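Local structure of nuclear protein localization protein 4 homolog (Drosophila melanogaster, 4RV0) at residues L11-S16 with G74-L79; H33-V38 with L56-A61. The protein may form part of a complex that binds ubiquitinated proteins and is needed to export misfolded proteins from the ER for degradation by the proteasome. All coordinates share one frame; numbering follows the deposited sequence.

Interaction 1 (L11-S16 with G74-L79); sequences LIRVQS and GDMVYL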
loop_
_atom_site.group_PDB
_atom_site.type_symbol
_atom_site.label_atom_id
_atom_site.label_comp_id
_atom_site.label_asym_id
_atom_site.label_seq_id
_atom_site.Cartn_x
_atom_site.Cartn_y
_atom_site.Cartn_z
ATOM N N LEU B 11 -13.128 -5.937 -10.709
ATOM C CA LEU B 11 -12.229 -6.222 -9.605
ATOM C C LEU B 11 -12.663 -5.468 -8.366
ATOM O O LEU B 11 -12.800 -4.234 -8.389
ATOM C CB LEU B 11 -10.775 -5.857 -9.964
ATOM C CG LEU B 11 -9.889 -5.705 -8.717
ATOM C CD1 LEU B 11 -9.685 -7.047 -8.044
ATOM C CD2 LEU B 11 -8.549 -5.097 -9.027
ATOM N N ILE B 12 -12.879 -6.203 -7.280
ATOM C CA ILE B 12 -13.121 -5.581 -5.982
ATOM C C ILE B 12 -11.967 -5.933 -5.062
ATOM O O ILE B 12 -11.619 -7.116 -4.914
ATOM C CB ILE B 12 -14.436 -6.042 -5.331
ATOM C CG1 ILE B 12 -15.633 -5.651 -6.204
ATOM C CG2 ILE B 12 -14.567 -5.444 -3.937
ATOM C CD1 ILE B 12 -15.734 -4.148 -6.477
ATOM N N ARG B 13 -11.372 -4.915 -4.446
ATOM C CA ARG B 13 -10.233 -5.134 -3.566
ATOM C C ARG B 13 -10.684 -5.133 -2.120
ATOM O O ARG B 13 -11.377 -4.224 -1.670
ATOM C CB ARG B 13 -9.163 -4.072 -3.788
ATOM C CG ARG B 13 -8.651 -4.006 -5.216
ATOM C CD ARG B 13 -8.615 -2.537 -5.691
ATOM N NE ARG B 13 -7.452 -1.863 -5.151
ATOM C CZ ARG B 13 -7.354 -0.570 -4.847
ATOM N NH1 ARG B 13 -8.367 0.265 -5.017
ATOM N NH2 ARG B 13 -6.205 -0.113 -4.366
ATOM N N VAL B 14 -10.280 -6.162 -1.391
ATOM C CA VAL B 14 -10.670 -6.277 0.003
ATOM C C VAL B 14 -9.475 -6.088 0.912
ATOM O O VAL B 14 -8.592 -6.940 0.952
ATOM C CB VAL B 14 -11.297 -7.633 0.303
ATOM C CG1 VAL B 14 -11.703 -7.690 1.784
ATOM C CG2 VAL B 14 -12.476 -7.901 -0.630
ATOM N N GLN B 15 -9.462 -4.979 1.639
ATOM C CA GLN B 15 -8.419 -4.703 2.622
ATOM C C GLN B 15 -8.743 -5.360 3.958
ATOM O O GLN B 15 -9.812 -5.145 4.525
ATOM C CB GLN B 15 -8.250 -3.198 2.806
ATOM C CG GLN B 15 -7.240 -2.771 3.895
ATOM C CD GLN B 15 -5.787 -2.933 3.476
ATOM O OE1 GLN B 15 -5.241 -2.097 2.762
ATOM N NE2 GLN B 15 -5.152 -4.006 3.933
ATOM N N SER B 16 -7.846 -6.220 4.419
ATOM C CA SER B 16 -7.932 -6.760 5.768
ATOM C C SER B 16 -6.561 -6.629 6.443
ATOM O O SER B 16 -5.616 -6.090 5.847
ATOM C CB SER B 16 -8.396 -8.218 5.724
ATOM O OG SER B 16 -7.372 -9.058 5.239
ATOM N N GLY B 74 -12.298 -1.839 -9.441
ATOM C CA GLY B 74 -11.124 -1.348 -8.736
ATOM C C GLY B 74 -11.397 -0.728 -7.378
ATOM O O GLY B 74 -10.456 -0.314 -6.693
ATOM N N ASP B 75 -12.662 -0.637 -6.973
ATOM C CA ASP B 75 -12.965 -0.099 -5.647
ATOM C C ASP B 75 -12.391 -0.987 -4.561
ATOM O O ASP B 75 -12.328 -2.209 -4.716
ATOM C CB ASP B 75 -14.470 0.064 -5.427
ATOM C CG ASP B 75 -15.011 1.346 -6.026
ATOM O OD1 ASP B 75 -14.232 2.084 -6.675
ATOM O OD2 ASP B 75 -16.220 1.602 -5.863
HETATM N N MSE B 76 -11.979 -0.372 -3.459
HETATM C CA MSE B 76 -11.512 -1.124 -2.309
HETATM C C MSE B 76 -12.556 -1.081 -1.207
HETATM O O MSE B 76 -13.092 -0.015 -0.892
HETATM C CB MSE B 76 -10.198 -0.547 -1.792
HETATM C CG MSE B 76 -9.557 -1.382 -0.695
HETATM SE SE MSE B 76 -7.608 -1.490 -0.905
HETATM C CE MSE B 76 -7.189 0.398 -0.670
ATOM N N VAL B 77 -12.862 -2.238 -0.633
ATOM C CA VAL B 77 -13.687 -2.279 0.573
ATOM C C VAL B 77 -12.832 -2.758 1.739
ATOM O O VAL B 77 -11.707 -3.229 1.539
ATOM C CB VAL B 77 -14.958 -3.141 0.404
ATOM C CG1 VAL B 77 -15.829 -2.566 -0.686
ATOM C CG2 VAL B 77 -14.592 -4.574 0.079
ATOM N N TYR B 78 -13.352 -2.600 2.951
ATOM C CA TYR B 78 -12.575 -2.813 4.167
ATOM C C TYR B 78 -13.224 -3.860 5.041
ATOM O O TYR B 78 -14.402 -3.747 5.405
ATOM C CB TYR B 78 -12.375 -1.488 4.926
ATOM C CG TYR B 78 -11.637 -0.484 4.079
ATOM C CD1 TYR B 78 -10.249 -0.372 4.142
ATOM C CD2 TYR B 78 -12.323 0.317 3.175
ATOM C CE1 TYR B 78 -9.569 0.535 3.334
ATOM C CE2 TYR B 78 -11.657 1.220 2.371
ATOM C CZ TYR B 78 -10.284 1.326 2.453
ATOM O OH TYR B 78 -9.638 2.233 1.642
ATOM N N LEU B 79 -12.447 -4.878 5.375
ATOM C CA LEU B 79 -12.962 -5.987 6.145
ATOM C C LEU B 79 -12.781 -5.744 7.634
ATOM O O LEU B 79 -11.696 -5.380 8.093
ATOM C CB LEU B 79 -12.308 -7.309 5.694
ATOM C CG LEU B 79 -12.861 -8.624 6.265
ATOM C CD1 LEU B 79 -12.670 -9.767 5.278
ATOM C CD2 LEU B 79 -12.219 -8.983 7.615
HETATM O O HOH W 1 -10.310 -3.397 7.109
#
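G74 meets L11 through its backbone N and R13 through its carbonyl O. The N donates to L11 O at 2.7 Å, and G74 O takes R13 NH1 at 2.7 Å, so the arginine tip is tied to backbone. The guanidinium gets there because R13 bends at chi2 and again at chi3 (78°), and the carbonyl oxygen lies 17° out of its plane. D75 contributes backbone, its O receiving R13 N; its OD2 accepts from the N of R72. At M76, a selenomethionine, the side chain crosses that of R13, and SE sits 3.9 Å above one guanidinium face, towards the rim. The SE packing and the G74 bond probably help to fix the turn of the guanidinium. Outside the two strands, R13 NH2 reaches an acidic side chain on the chain of another protein, with which it forms a salt bridge. The V77 side chain lies on the other face of the sheet, where its CG2 touches V14 CG2 at 4.0 Å. In the backbone, V77 N donates to R13 O at 2.7 Å. Q15 N in turn donates to V77 O at 2.8 Å. On the same face as R13, Y78 carries CD1 against Q15 CB (3.7 Å), with ring and amide planes 25° apart. L79 closes the pairing: its N reaches Q15 O at 2.8 Å, its CB rests on V14 CG1, and a water donates to both Q15 O and L79 O. R13 and Q15 thus each bond to the residues flanking their bridge partners, M76 and Y78, the signature of parallel strands. This pairing of the first and last strands is characteristic of the ubiquitin-like beta-grasp fold, here the N-terminal domain of Npl4.

Interaction 2 (H33-V38 with L56-A61); sequences HLYDSV and LTELQA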
loop_
_atom_site.group_PDB
_atom_site.type_symbol
_atom_site.label_atom_id
_atom_site.label_comp_id
_atom_site.label_asym_id
_atom_site.label_seq_id
_atom_site.Cartn_x
_atom_site.Cartn_y
_atom_site.Cartn_z
ATOM N N HIS B 33 -23.102 -12.663 -2.783
ATOM C CA HIS B 33 -22.110 -13.416 -3.522
ATOM C C HIS B 33 -20.712 -12.877 -3.258
ATOM O O HIS B 33 -19.757 -13.649 -3.191
ATOM C CB HIS B 33 -22.428 -13.444 -5.018
ATOM C CG HIS B 33 -21.475 -14.283 -5.815
ATOM N ND1 HIS B 33 -20.896 -13.842 -6.976
ATOM C CD2 HIS B 33 -20.995 -15.529 -5.599
ATOM C CE1 HIS B 33 -20.094 -14.786 -7.461
ATOM N NE2 HIS B 33 -20.138 -15.814 -6.629
ATOM N N LEU B 34 -20.593 -11.560 -3.099
ATOM C CA LEU B 34 -19.310 -10.947 -2.761
ATOM C C LEU B 34 -18.850 -11.466 -1.405
ATOM O O LEU B 34 -17.696 -11.880 -1.239
ATOM C CB LEU B 34 -19.405 -9.418 -2.749
ATOM C CG LEU B 34 -18.157 -8.615 -2.356
ATOM C CD1 LEU B 34 -16.977 -8.878 -3.291
ATOM C CD2 LEU B 34 -18.478 -7.112 -2.322
ATOM N N TYR B 35 -19.767 -11.463 -0.444
ATOM C CA TYR B 35 -19.475 -11.990 0.886
ATOM C C TYR B 35 -19.059 -13.460 0.816
ATOM O O TYR B 35 -18.075 -13.864 1.444
ATOM C CB TYR B 35 -20.661 -11.797 1.827
ATOM C CG TYR B 35 -20.708 -10.451 2.532
ATOM C CD1 TYR B 35 -20.236 -10.314 3.823
ATOM C CD2 TYR B 35 -21.237 -9.324 1.902
ATOM C CE1 TYR B 35 -20.291 -9.090 4.485
ATOM C CE2 TYR B 35 -21.299 -8.090 2.554
ATOM C CZ TYR B 35 -20.818 -7.984 3.845
ATOM O OH TYR B 35 -20.864 -6.773 4.513
ATOM N N ASP B 36 -19.808 -14.257 0.056
ATOM C CA ASP B 36 -19.473 -15.670 -0.117
ATOM C C ASP B 36 -18.101 -15.825 -0.779
ATOM O O ASP B 36 -17.315 -16.697 -0.404
ATOM C CB ASP B 36 -20.544 -16.419 -0.941
ATOM C CG ASP B 36 -21.867 -16.612 -0.187
ATOM O OD1 ASP B 36 -21.844 -16.689 1.062
ATOM O OD2 ASP B 36 -22.932 -16.712 -0.855
ATOM N N SER B 37 -17.829 -14.993 -1.777
ATOM C CA SER B 37 -16.541 -15.005 -2.463
ATOM C C SER B 37 -15.390 -14.703 -1.495
ATOM O O SER B 37 -14.344 -15.362 -1.520
ATOM C CB SER B 37 -16.544 -13.992 -3.602
ATOM O OG SER B 37 -17.541 -14.311 -4.548
ATOM N N VAL B 38 -15.587 -13.704 -0.642
ATOM C CA VAL B 38 -14.568 -13.356 0.331
ATOM C C VAL B 38 -14.318 -14.490 1.320
ATOM O O VAL B 38 -13.167 -14.833 1.597
ATOM C CB VAL B 38 -14.914 -12.049 1.064
ATOM C CG1 VAL B 38 -13.908 -11.785 2.162
ATOM C CG2 VAL B 38 -14.931 -10.888 0.068
ATOM N N LEU B 56 -17.823 2.743 8.607
ATOM C CA LEU B 56 -19.117 3.356 8.919
ATOM C C LEU B 56 -20.241 2.798 8.062
ATOM O O LEU B 56 -21.274 2.352 8.569
ATOM C CB LEU B 56 -19.096 4.882 8.786
ATOM C CG LEU B 56 -18.144 5.684 9.673
ATOM C CD1 LEU B 56 -18.541 7.164 9.680
ATOM C CD2 LEU B 56 -18.014 5.116 11.091
ATOM N N THR B 57 -20.025 2.800 6.757
ATOM C CA THR B 57 -21.046 2.352 5.838
ATOM C C THR B 57 -20.851 0.868 5.545
ATOM O O THR B 57 -19.955 0.478 4.795
ATOM C CB THR B 57 -20.991 3.182 4.552
ATOM O OG1 THR B 57 -20.892 4.571 4.903
ATOM C CG2 THR B 57 -22.232 2.961 3.709
ATOM N N GLU B 58 -21.671 0.037 6.176
ATOM C CA GLU B 58 -21.603 -1.399 5.952
ATOM C C GLU B 58 -22.283 -1.767 4.641
ATOM O O GLU B 58 -23.344 -1.241 4.305
ATOM C CB GLU B 58 -22.233 -2.163 7.123
ATOM C CG GLU B 58 -22.084 -3.677 7.031
ATOM C CD GLU B 58 -22.546 -4.401 8.292
ATOM O OE1 GLU B 58 -22.732 -3.749 9.345
ATOM O OE2 GLU B 58 -22.717 -5.636 8.228
ATOM N N LEU B 59 -21.625 -2.641 3.885
ATOM C CA LEU B 59 -22.216 -3.310 2.740
ATOM C C LEU B 59 -23.105 -4.439 3.272
ATOM O O LEU B 59 -22.659 -5.254 4.083
ATOM C CB LEU B 59 -21.121 -3.891 1.842
ATOM C CG LEU B 59 -20.282 -3.027 0.887
ATOM C CD1 LEU B 59 -19.210 -2.233 1.604
ATOM C CD2 LEU B 59 -19.616 -3.912 -0.143
ATOM N N GLN B 60 -24.367 -4.465 2.858
ATOM C CA GLN B 60 -25.305 -5.479 3.349
ATOM C C GLN B 60 -25.182 -6.825 2.628
ATOM O O GLN B 60 -25.289 -6.888 1.403
ATOM C CB GLN B 60 -26.745 -4.960 3.258
ATOM C CG GLN B 60 -26.960 -3.668 4.024
ATOM C CD GLN B 60 -26.529 -3.767 5.468
ATOM O OE1 GLN B 60 -25.637 -3.040 5.909
ATOM N NE2 GLN B 60 -27.179 -4.642 6.225
ATOM N N ALA B 61 -24.971 -7.900 3.382
ATOM C CA ALA B 61 -24.984 -9.242 2.802
ATOM C C ALA B 61 -26.356 -9.551 2.177
ATOM O O ALA B 61 -27.281 -9.954 2.883
ATOM C CB ALA B 61 -24.639 -10.270 3.865
#
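Y35 leaves helix 31-41 towards the loop of residues 56-61, and its contacts can be traced outward from CB. The bond from CA to CB is already directed at the loop, and chi2 of -98° sets the ring plane almost perpendicular to the plane through CA, CB and CG. CG, the first ring atom, lies 4.2 Å from A61 CB. That methyl stands above the ring centre, 4.1 Å from the centroid and only 11° off the ring normal, which meets the definition of a CH-pi contact. One step out, CD2 comes within 3.9 Å of A61 CA, so the alanine backbone continues the cover begun by its methyl. CE2 lies 3.5 Å from L59 O and 3.8 Å from A61 N, and has the CB of L59 close by.

The setting is the ubiquitin-like beta-grasp fold, in which a single main helix lies across the concave face of the sheet. Here Y35 spans from that helix to the irregular loop between strand 48-50 and helix 67-70.

At CZ the L59 carbonyl oxygen arrives near the ring plane, at the edge. The hydroxyl beyond it donates to L59 O; the modelled OH to O separation of 2.4 Å is very short, so its exact length is doubtful. OH also accepts from L49 N, so strand 48-50 and the loop share the same hydroxyl, while the ring itself meets F47 with planes about 15° apart. Beside the tyrosine, L34 adds an apolar contact: CD2 meets L59 CD2 at 4.0 Å, the two side chains crossing at a slant. L59 also packs on V77 of strand 76-80.

Overall arrangement
Interaction 2 is nested within the chain segment that interaction 1 closes, and their centres lie about 10 Å apart. They meet directly through the face of the sheet that carries V14 and V77. V38 of helix 31-41 packs its CG2 on V14 CG2 at 3.9 Å, and its CG1 on L79 CD1 at 3.9 Å. The loop also takes part, with L59 CD2 4.1 Å from V77 CG1, and I12 CG2 lies 4.2 Å from L34 CD1. The other face, with R13, Q15 and M76, touches the chain of another protein, consistent with a binding surface on that side; interaction 2 touches no other chain of the assembly.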